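Local coordinates for leucine aminopeptidase 2 (Saccharomyces cerevisiae, PDB 2XQ0), which acts as a zinc-dependent aminopeptidase that preferentially cleaves di- and tripeptides, with low epoxide hydrolase activity in vitro, including on leukotriene A4, at residues 69-73 against 74-78; 118-121 against 122-126; 128-132 against 133-137; 619-622 against 623-627. All coordinates share one frame; numbering follows the deposited sequence.

Interaction 1: residues 69-73 against 74-78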
# COMPACT_ATOMS: atom_id res chain seq x y z
N LEU A 69 -14.16 22.72 -4.45
CA LEU A 69 -13.49 21.68 -3.66
C LEU A 69 -14.13 20.31 -3.89
O LEU A 69 -15.28 20.21 -4.33
CB LEU A 69 -13.45 22.03 -2.17
CG LEU A 69 -12.75 23.30 -1.65
CD1 LEU A 69 -12.66 23.32 -0.13
CD2 LEU A 69 -11.37 23.45 -2.20
N ASP A 70 -13.36 19.26 -3.58
CA ASP A 70 -13.79 17.88 -3.69
C ASP A 70 -14.54 17.54 -2.41
O ASP A 70 -14.11 17.95 -1.34
CB ASP A 70 -12.56 16.96 -3.74
CG ASP A 70 -11.84 16.98 -5.09
OD1 ASP A 70 -12.47 16.62 -6.10
OD2 ASP A 70 -10.62 17.30 -5.12
N THR A 71 -15.63 16.80 -2.51
CA THR A 71 -16.25 16.17 -1.35
C THR A 71 -16.86 14.89 -1.85
O THR A 71 -17.10 14.75 -3.05
CB THR A 71 -17.40 17.02 -0.70
OG1 THR A 71 -18.58 16.94 -1.50
CG2 THR A 71 -16.99 18.46 -0.53
N SER A 72 -17.08 13.95 -0.93
CA SER A 72 -17.81 12.72 -1.21
C SER A 72 -18.58 12.28 0.03
O SER A 72 -17.99 11.92 1.05
CB SER A 72 -16.86 11.61 -1.64
OG SER A 72 -17.61 10.41 -1.81
N TYR A 73 -19.91 12.32 -0.07
CA TYR A 73 -20.78 11.97 1.04
C TYR A 73 -20.45 12.74 2.31
O TYR A 73 -20.48 12.18 3.41
CB TYR A 73 -20.69 10.47 1.33
CG TYR A 73 -20.93 9.57 0.15
CD1 TYR A 73 -22.15 9.56 -0.52
CD2 TYR A 73 -19.94 8.70 -0.28
CE1 TYR A 73 -22.37 8.71 -1.59
CE2 TYR A 73 -20.14 7.85 -1.35
CZ TYR A 73 -21.36 7.86 -2.00
OH TYR A 73 -21.54 7.01 -3.05
N LEU A 74 -20.12 14.01 2.18
CA LEU A 74 -20.01 14.87 3.36
C LEU A 74 -21.29 15.67 3.56
O LEU A 74 -22.02 15.95 2.61
CB LEU A 74 -18.83 15.83 3.27
CG LEU A 74 -17.41 15.26 3.28
CD1 LEU A 74 -16.40 16.38 3.02
CD2 LEU A 74 -17.14 14.58 4.60
N ASP A 75 -21.56 16.01 4.81
CA ASP A 75 -22.60 16.96 5.15
C ASP A 75 -21.91 18.32 5.39
O ASP A 75 -21.37 18.56 6.46
CB ASP A 75 -23.32 16.47 6.42
CG ASP A 75 -24.41 17.41 6.89
OD1 ASP A 75 -24.71 18.40 6.20
OD2 ASP A 75 -24.97 17.14 7.98
N VAL A 76 -21.89 19.18 4.37
CA VAL A 76 -21.31 20.51 4.52
C VAL A 76 -22.35 21.47 5.12
O VAL A 76 -23.44 21.65 4.57
CB VAL A 76 -20.79 21.07 3.18
CG1 VAL A 76 -20.21 22.48 3.37
CG2 VAL A 76 -19.73 20.15 2.59
N GLN A 77 -21.99 22.09 6.24
CA GLN A 77 -22.97 22.79 7.07
C GLN A 77 -22.89 24.30 6.94
O GLN A 77 -23.92 24.97 6.80
CB GLN A 77 -22.79 22.38 8.53
CG GLN A 77 -23.05 20.92 8.79
CD GLN A 77 -22.54 20.50 10.15
OE1 GLN A 77 -21.40 20.79 10.52
NE2 GLN A 77 -23.39 19.81 10.91
N GLU A 78 -21.67 24.83 7.00
CA GLU A 78 -21.49 26.28 6.90
C GLU A 78 -20.14 26.56 6.26
O GLU A 78 -19.22 25.76 6.37
CB GLU A 78 -21.52 26.93 8.29
CG GLU A 78 -22.79 26.67 9.09
CD GLU A 78 -22.70 27.14 10.53
OE1 GLU A 78 -22.03 28.17 10.79
OE2 GLU A 78 -23.29 26.48 11.42
O HOH W 1 -20.55 15.57 -0.17
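L74 meets T71 with the end of one branch: CD1 lies 3.9 Å from T71 CB and 4.2 Å from T71 CG2, the two side chains crossing obliquely. V76 adds only a loose apolar touch, its CG2 4.5 Å from T71 CG2. The polar link is indirect. Water 1 donates to T71 OG1 at 2.7 Å and accepts from L74 N at 2.9 Å, so it spans the bend between loop and strand. With chi1 of 76°, T71 OG1 stands between its own N and carbonyl carbon; it takes the water's hydrogen and also bonds to S99 O, while CG2 is left for the apolar side. The bend comes from Y73, whose positive phi and psi (53° and 40°) are those of the left-handed region. R93 makes a cation-pi contact with the Y73 ring and a hydrogen bond to S72 OG, and P156 packs on L74. Beyond the corner, Q77 and E78 together face Q117 in a classic beta bulge. This is a sheet-edge connection of the M1 N-terminal domain: it leaves edge strand 66-69, passes two strands and enters strand 74-81.

Interaction 2: residues 118-121 against 122-126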
# COMPACT_ATOMS: atom_id res chain seq x y z
N PHE A 118 -18.35 20.91 8.78
CA PHE A 118 -18.91 19.75 8.13
C PHE A 118 -18.96 18.60 9.11
O PHE A 118 -18.38 18.68 10.21
CB PHE A 118 -18.02 19.35 6.94
CG PHE A 118 -16.68 18.84 7.35
CD1 PHE A 118 -15.65 19.71 7.67
CD2 PHE A 118 -16.45 17.48 7.46
CE1 PHE A 118 -14.41 19.23 8.07
CE2 PHE A 118 -15.24 17.00 7.86
CZ PHE A 118 -14.21 17.88 8.18
N ARG A 119 -19.64 17.53 8.71
CA ARG A 119 -19.52 16.25 9.39
C ARG A 119 -19.49 15.11 8.36
O ARG A 119 -20.02 15.24 7.26
CB ARG A 119 -20.68 16.05 10.38
CG ARG A 119 -22.06 16.09 9.73
CD ARG A 119 -23.19 16.07 10.78
NE ARG A 119 -23.14 14.82 11.54
CZ ARG A 119 -22.74 14.72 12.80
NH1 ARG A 119 -22.36 15.80 13.47
NH2 ARG A 119 -22.73 13.53 13.40
N THR A 120 -18.85 14.00 8.73
CA THR A 120 -18.92 12.80 7.91
C THR A 120 -20.31 12.16 7.99
O THR A 120 -21.09 12.44 8.89
CB THR A 120 -17.82 11.79 8.28
OG1 THR A 120 -17.95 11.36 9.66
CG2 THR A 120 -16.46 12.42 8.07
N THR A 121 -20.62 11.31 7.02
CA THR A 121 -21.93 10.66 7.02
C THR A 121 -21.79 9.14 7.08
O THR A 121 -20.67 8.60 7.06
CB THR A 121 -22.79 11.05 5.79
OG1 THR A 121 -22.29 10.41 4.61
CG2 THR A 121 -22.82 12.57 5.58
N ASP A 122 -22.92 8.46 7.19
CA ASP A 122 -22.94 7.00 7.19
C ASP A 122 -22.33 6.42 5.91
O ASP A 122 -21.86 5.30 5.90
CB ASP A 122 -24.37 6.48 7.36
CG ASP A 122 -25.01 6.92 8.66
OD1 ASP A 122 -24.30 7.49 9.52
OD2 ASP A 122 -26.23 6.70 8.84
N LYS A 123 -22.36 7.19 4.82
CA LYS A 123 -21.79 6.72 3.54
C LYS A 123 -20.28 6.99 3.38
O LYS A 123 -19.69 6.65 2.34
CB LYS A 123 -22.56 7.30 2.36
CG LYS A 123 -23.98 6.77 2.20
CD LYS A 123 -24.37 6.71 0.72
CE LYS A 123 -25.83 6.32 0.52
NZ LYS A 123 -26.76 7.45 0.82
N CYS A 124 -19.68 7.59 4.40
CA CYS A 124 -18.24 7.87 4.41
C CYS A 124 -17.44 6.68 3.92
O CYS A 124 -17.65 5.57 4.38
CB CYS A 124 -17.79 8.19 5.84
SG CYS A 124 -16.04 8.67 5.96
N THR A 125 -16.52 6.90 2.97
CA THR A 125 -15.68 5.82 2.46
C THR A 125 -14.27 5.87 3.04
O THR A 125 -13.41 5.05 2.70
CB THR A 125 -15.58 5.87 0.92
OG1 THR A 125 -14.96 7.10 0.52
CG2 THR A 125 -16.97 5.75 0.28
N ALA A 126 -14.03 6.83 3.92
CA ALA A 126 -12.67 7.03 4.45
C ALA A 126 -12.41 6.28 5.78
O ALA A 126 -11.25 6.03 6.15
CB ALA A 126 -12.38 8.52 4.59
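With chi1 at 73°, T121 holds OG1 between its backbone N and carbonyl carbon, leaning over the following peptides, where it accepts from K123 N at 3.2 Å with an N-H...O angle of 143°. In C124 the thiol swings the other way: SG is anti to N (chi1 -176°), which brings it to 4.3 Å from T120 CB at the strand end. The main turn bond runs from C124 N to T121 O at 3.0 Å. It is fairly straight at the hydrogen, but the donor sits well above the carbonyl plane rather than in it. C124 CB comes within 3.2 Å of T121 O.

T121 OG1 is gripped twice, since besides accepting from K123 N it bonds to Y73 O of the neighbouring loop, which can only accept. That second bond fixes the hydroxyl's rotation. C124 SG in turn accepts from A126 N at 3.4 Å, tying the sulfur to the chain just beyond the turn. D122 and K123, the two central residues of the turn, are exposed, and the K123 amine end leads away from it. Outside the turn, T120 OG1 bonds to I46 N, T125 OG1 to H150 ND1, and the backbone of A126 to that of Q145, a substrate-binding residue. The geometry is that of an ST turn laid over a type I beta turn, T121 to C124, by which strand 111-120 leaves its sheet.

Interaction 3: residues 128-132 against 133-137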
# COMPACT_ATOMS: atom_id res chain seq x y z
N GLN A 128 -13.25 3.25 8.92
CA GLN A 128 -13.91 2.06 9.45
C GLN A 128 -14.11 2.24 10.96
O GLN A 128 -13.19 2.65 11.68
CB GLN A 128 -13.14 0.77 9.15
CG GLN A 128 -13.98 -0.48 9.57
CD GLN A 128 -13.21 -1.80 9.56
OE1 GLN A 128 -12.01 -1.84 9.28
NE2 GLN A 128 -13.91 -2.89 9.85
N TRP A 129 -15.32 1.94 11.44
CA TRP A 129 -15.63 2.04 12.87
C TRP A 129 -15.83 0.66 13.43
O TRP A 129 -16.54 -0.14 12.83
CB TRP A 129 -16.92 2.84 13.11
CG TRP A 129 -16.87 4.25 12.59
CD1 TRP A 129 -17.16 4.67 11.33
CD2 TRP A 129 -16.52 5.43 13.33
NE1 TRP A 129 -17.01 6.04 11.24
CE2 TRP A 129 -16.61 6.52 12.45
CE3 TRP A 129 -16.13 5.65 14.66
CZ2 TRP A 129 -16.33 7.83 12.85
CZ3 TRP A 129 -15.85 6.95 15.05
CH2 TRP A 129 -15.96 8.02 14.15
N LEU A 130 -15.22 0.39 14.58
CA LEU A 130 -15.49 -0.83 15.33
C LEU A 130 -16.08 -0.50 16.69
O LEU A 130 -15.61 0.43 17.36
CB LEU A 130 -14.20 -1.64 15.52
CG LEU A 130 -13.64 -2.30 14.26
CD1 LEU A 130 -12.63 -1.39 13.58
CD2 LEU A 130 -12.99 -3.62 14.59
N ASN A 131 -17.10 -1.24 17.10
CA ASN A 131 -17.67 -1.09 18.45
C ASN A 131 -17.00 -1.99 19.50
O ASN A 131 -16.18 -2.84 19.15
CB ASN A 131 -19.18 -1.34 18.42
CG ASN A 131 -19.54 -2.74 17.96
OD1 ASN A 131 -18.93 -3.72 18.39
ND2 ASN A 131 -20.54 -2.84 17.09
N SER A 132 -17.36 -1.77 20.76
CA SER A 132 -16.80 -2.49 21.93
C SER A 132 -16.66 -4.00 21.77
O SER A 132 -15.70 -4.60 22.26
CB SER A 132 -17.64 -2.23 23.19
OG SER A 132 -17.44 -0.92 23.71
N LYS A 133 -17.63 -4.62 21.11
CA LYS A 133 -17.68 -6.07 20.98
C LYS A 133 -16.80 -6.61 19.85
O LYS A 133 -16.52 -7.80 19.79
CB LYS A 133 -19.12 -6.53 20.76
CG LYS A 133 -20.04 -6.28 21.93
CD LYS A 133 -20.60 -7.59 22.45
CE LYS A 133 -19.48 -8.59 22.70
NZ LYS A 133 -20.01 -9.93 23.07
N GLN A 134 -16.37 -5.72 18.95
CA GLN A 134 -15.64 -6.14 17.76
C GLN A 134 -14.13 -6.18 17.93
O GLN A 134 -13.43 -6.90 17.20
CB GLN A 134 -15.98 -5.23 16.58
CG GLN A 134 -17.35 -5.43 15.99
CD GLN A 134 -17.68 -4.35 14.98
OE1 GLN A 134 -17.91 -4.63 13.81
NE2 GLN A 134 -17.69 -3.10 15.43
N THR A 135 -13.61 -5.40 18.88
CA THR A 135 -12.18 -5.31 19.10
C THR A 135 -11.73 -6.32 20.14
O THR A 135 -12.46 -6.60 21.10
CB THR A 135 -11.76 -3.90 19.58
OG1 THR A 135 -12.32 -3.65 20.88
CG2 THR A 135 -12.22 -2.83 18.58
N LYS A 136 -10.53 -6.86 19.96
CA LYS A 136 -9.98 -7.82 20.90
C LYS A 136 -9.96 -7.23 22.30
O LYS A 136 -10.20 -7.93 23.28
CB LYS A 136 -8.56 -8.21 20.49
CG LYS A 136 -8.42 -8.72 19.07
CD LYS A 136 -9.06 -10.08 18.89
CE LYS A 136 -8.58 -10.76 17.62
NZ LYS A 136 -7.11 -11.00 17.64
N GLY A 137 -9.67 -5.94 22.39
CA GLY A 137 -9.43 -5.27 23.66
C GLY A 137 -10.62 -4.65 24.36
O GLY A 137 -10.47 -4.08 25.43
O HOH W 2 -19.55 -1.12 13.49
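The chain reverses from N131 to Q134 in a beta turn, closed by Q134 N bonding to N131 O at 2.9 Å, with the donor lying above the carbonyl plane. The N131 side chain doubles this closure. Its chi1 of 61° sets CG between the backbone N and carbonyl carbon, so that OD1 reaches forward and accepts from K133 N at 3.1 Å, a weak, bent bond (131°) that makes an Asx turn over the beta turn. Q134 stretches back along the strand it follows. Its CG passes 3.3 Å from N131 OD1, and the two side chains cross at about a right angle with their amide planes 36° apart. Q134 NE2 is modelled 2.6 Å from N131 N, a meeting of two donors that leaves the assignment of this amide's ends doubtful; its weak bond to water 2, which also donates to W129 O, shares that doubt. The apolar contact is between L130 and the Q134-T135 pair: L130 CB lies 3.8 Å from T135 CG2, and L130 CD2 lies 3.9 Å from Q134 CB. T135 OG1 turns to K139 O across the loop. S132 and K133 are exposed, and K133 is poorly ordered. Since the L130 backbone pairs with Y141, the turn opens the loop of a beta hairpin joining strands 127-130 and 141-144, with 127-130 the outer strand of its small antiparallel sheet.

Interaction 4: residues 619-622 against 623-627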
# COMPACT_ATOMS: atom_id res chain seq x y z
N HIS A 619 -13.20 -4.67 6.70
CA HIS A 619 -13.23 -3.27 6.26
C HIS A 619 -14.23 -3.16 5.12
O HIS A 619 -14.39 -4.11 4.35
CB HIS A 619 -11.85 -2.79 5.79
CG HIS A 619 -11.75 -1.30 5.60
ND1 HIS A 619 -12.23 -0.65 4.49
CD2 HIS A 619 -11.23 -0.34 6.40
CE1 HIS A 619 -12.01 0.64 4.60
NE2 HIS A 619 -11.42 0.86 5.76
N PRO A 620 -14.90 -2.00 5.00
CA PRO A 620 -15.86 -1.80 3.91
C PRO A 620 -15.34 -2.22 2.54
O PRO A 620 -16.08 -2.84 1.76
CB PRO A 620 -16.07 -0.29 3.92
CG PRO A 620 -15.90 0.09 5.34
CD PRO A 620 -14.84 -0.84 5.90
N ILE A 621 -14.08 -1.90 2.24
CA ILE A 621 -13.47 -2.22 0.96
C ILE A 621 -13.37 -3.72 0.77
O ILE A 621 -13.83 -4.27 -0.24
CB ILE A 621 -12.05 -1.66 0.85
CG1 ILE A 621 -11.99 -0.21 1.35
CG2 ILE A 621 -11.56 -1.77 -0.58
CD1 ILE A 621 -12.56 0.80 0.40
N CYS A 622 -12.76 -4.39 1.74
CA CYS A 622 -12.63 -5.84 1.71
C CYS A 622 -14.00 -6.54 1.66
O CYS A 622 -14.14 -7.56 0.98
CB CYS A 622 -11.81 -6.31 2.90
SG CYS A 622 -11.66 -8.09 3.02
N LYS A 623 -15.00 -6.01 2.37
CA LYS A 623 -16.34 -6.60 2.29
C LYS A 623 -16.92 -6.45 0.88
O LYS A 623 -17.54 -7.38 0.35
CB LYS A 623 -17.30 -5.98 3.33
CG LYS A 623 -18.66 -6.66 3.40
CD LYS A 623 -19.60 -5.98 4.40
CE LYS A 623 -21.03 -6.51 4.28
NZ LYS A 623 -22.04 -5.64 4.98
N ALA A 624 -16.69 -5.29 0.28
CA ALA A 624 -17.19 -4.99 -1.06
C ALA A 624 -16.65 -5.99 -2.07
O ALA A 624 -17.40 -6.60 -2.84
CB ALA A 624 -16.80 -3.58 -1.47
N LEU A 625 -15.34 -6.17 -2.06
CA LEU A 625 -14.71 -7.00 -3.06
C LEU A 625 -14.97 -8.48 -2.85
O LEU A 625 -15.09 -9.24 -3.81
CB LEU A 625 -13.23 -6.67 -3.14
CG LEU A 625 -13.13 -5.27 -3.74
CD1 LEU A 625 -11.79 -4.60 -3.49
CD2 LEU A 625 -13.46 -5.34 -5.23
N VAL A 626 -15.08 -8.90 -1.59
CA VAL A 626 -15.36 -10.30 -1.30
C VAL A 626 -16.80 -10.64 -1.65
O VAL A 626 -17.10 -11.75 -2.12
CB VAL A 626 -15.07 -10.67 0.17
CG1 VAL A 626 -15.32 -12.16 0.41
CG2 VAL A 626 -13.64 -10.31 0.53
N LYS A 627 -17.69 -9.68 -1.43
CA LYS A 627 -19.10 -9.80 -1.81
C LYS A 627 -19.24 -10.24 -3.27
O LYS A 627 -19.96 -11.19 -3.56
CB LYS A 627 -19.84 -8.48 -1.56
CG LYS A 627 -21.15 -8.35 -2.33
CD LYS A 627 -21.82 -6.99 -2.13
CE LYS A 627 -22.64 -6.94 -0.85
NZ LYS A 627 -23.51 -5.72 -0.78
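K623 N bonds to H619 O at 2.8 Å, nearly along the C=O axis, the first i to i+4 bond of the helix. The next two residues continue the i to i+4 pattern, A624 N to P620 O and L625 N to I621 O (3.0 Å). The tightly packed flank is that of C622 and V626, both buried, where C622 SG lies 3.9 Å from V626 CG2. A chi1 of 177° turns C622 SG away from its own N, and the side chain touches M589 and V592 of helix 589-600, while V626 packs on Y596 and F611. I621 and L625 run side by side, pointing the same way, but more loosely: I621 CG2 and L625 CD1 are 4.1 Å apart. The I621 side chain is about 8 Å from the bound bestatin.

Across the helix the setting changes. P620, A624 and K627 are exposed, and apart from its backbone bond, A624 brings only a methyl, CB 3.3 Å from I621 O. K623 extends fully, so that NZ reaches a salt bridge with D616.

At the N-cap, H619 presents the ND1 edge of its imidazole to the first turn. ND1 accepts from I621 N at 3.2 Å, almost straight (171°) and close to the ring plane, while P620 CD sits over the rim of one ring face. P620 itself brings no N-H to the first turn. The H619 side chain also touches P272, a substrate-binding residue, and Q128. As the acceptor, ND1 should carry no proton, which implies that the hydrogen of a neutral ring would sit on NE2; the nearby helix N terminus would probably favour that neutral form.

Overall arrangement
The four contacts follow one another in series; none nests in or crosses another. Interaction 1 turns the chain from strand 66-69 into strand 74-81. Interaction 2 lets strand 111-120, the neighbour of 74-81, leave the same large sheet. The two touch directly, through a loop-to-turn hydrogen bond and the pairing of D75 with R119. The chain runs straight on into interaction 3, which opens the hairpin loop between strands 127-130 and 141-144 in the small sheet. Interaction 4 comes much later, at the start of C-terminal helix 620-629, yet packs on the strand of interaction 3 through Q128 and H619, joining N-terminal and C-terminal regions.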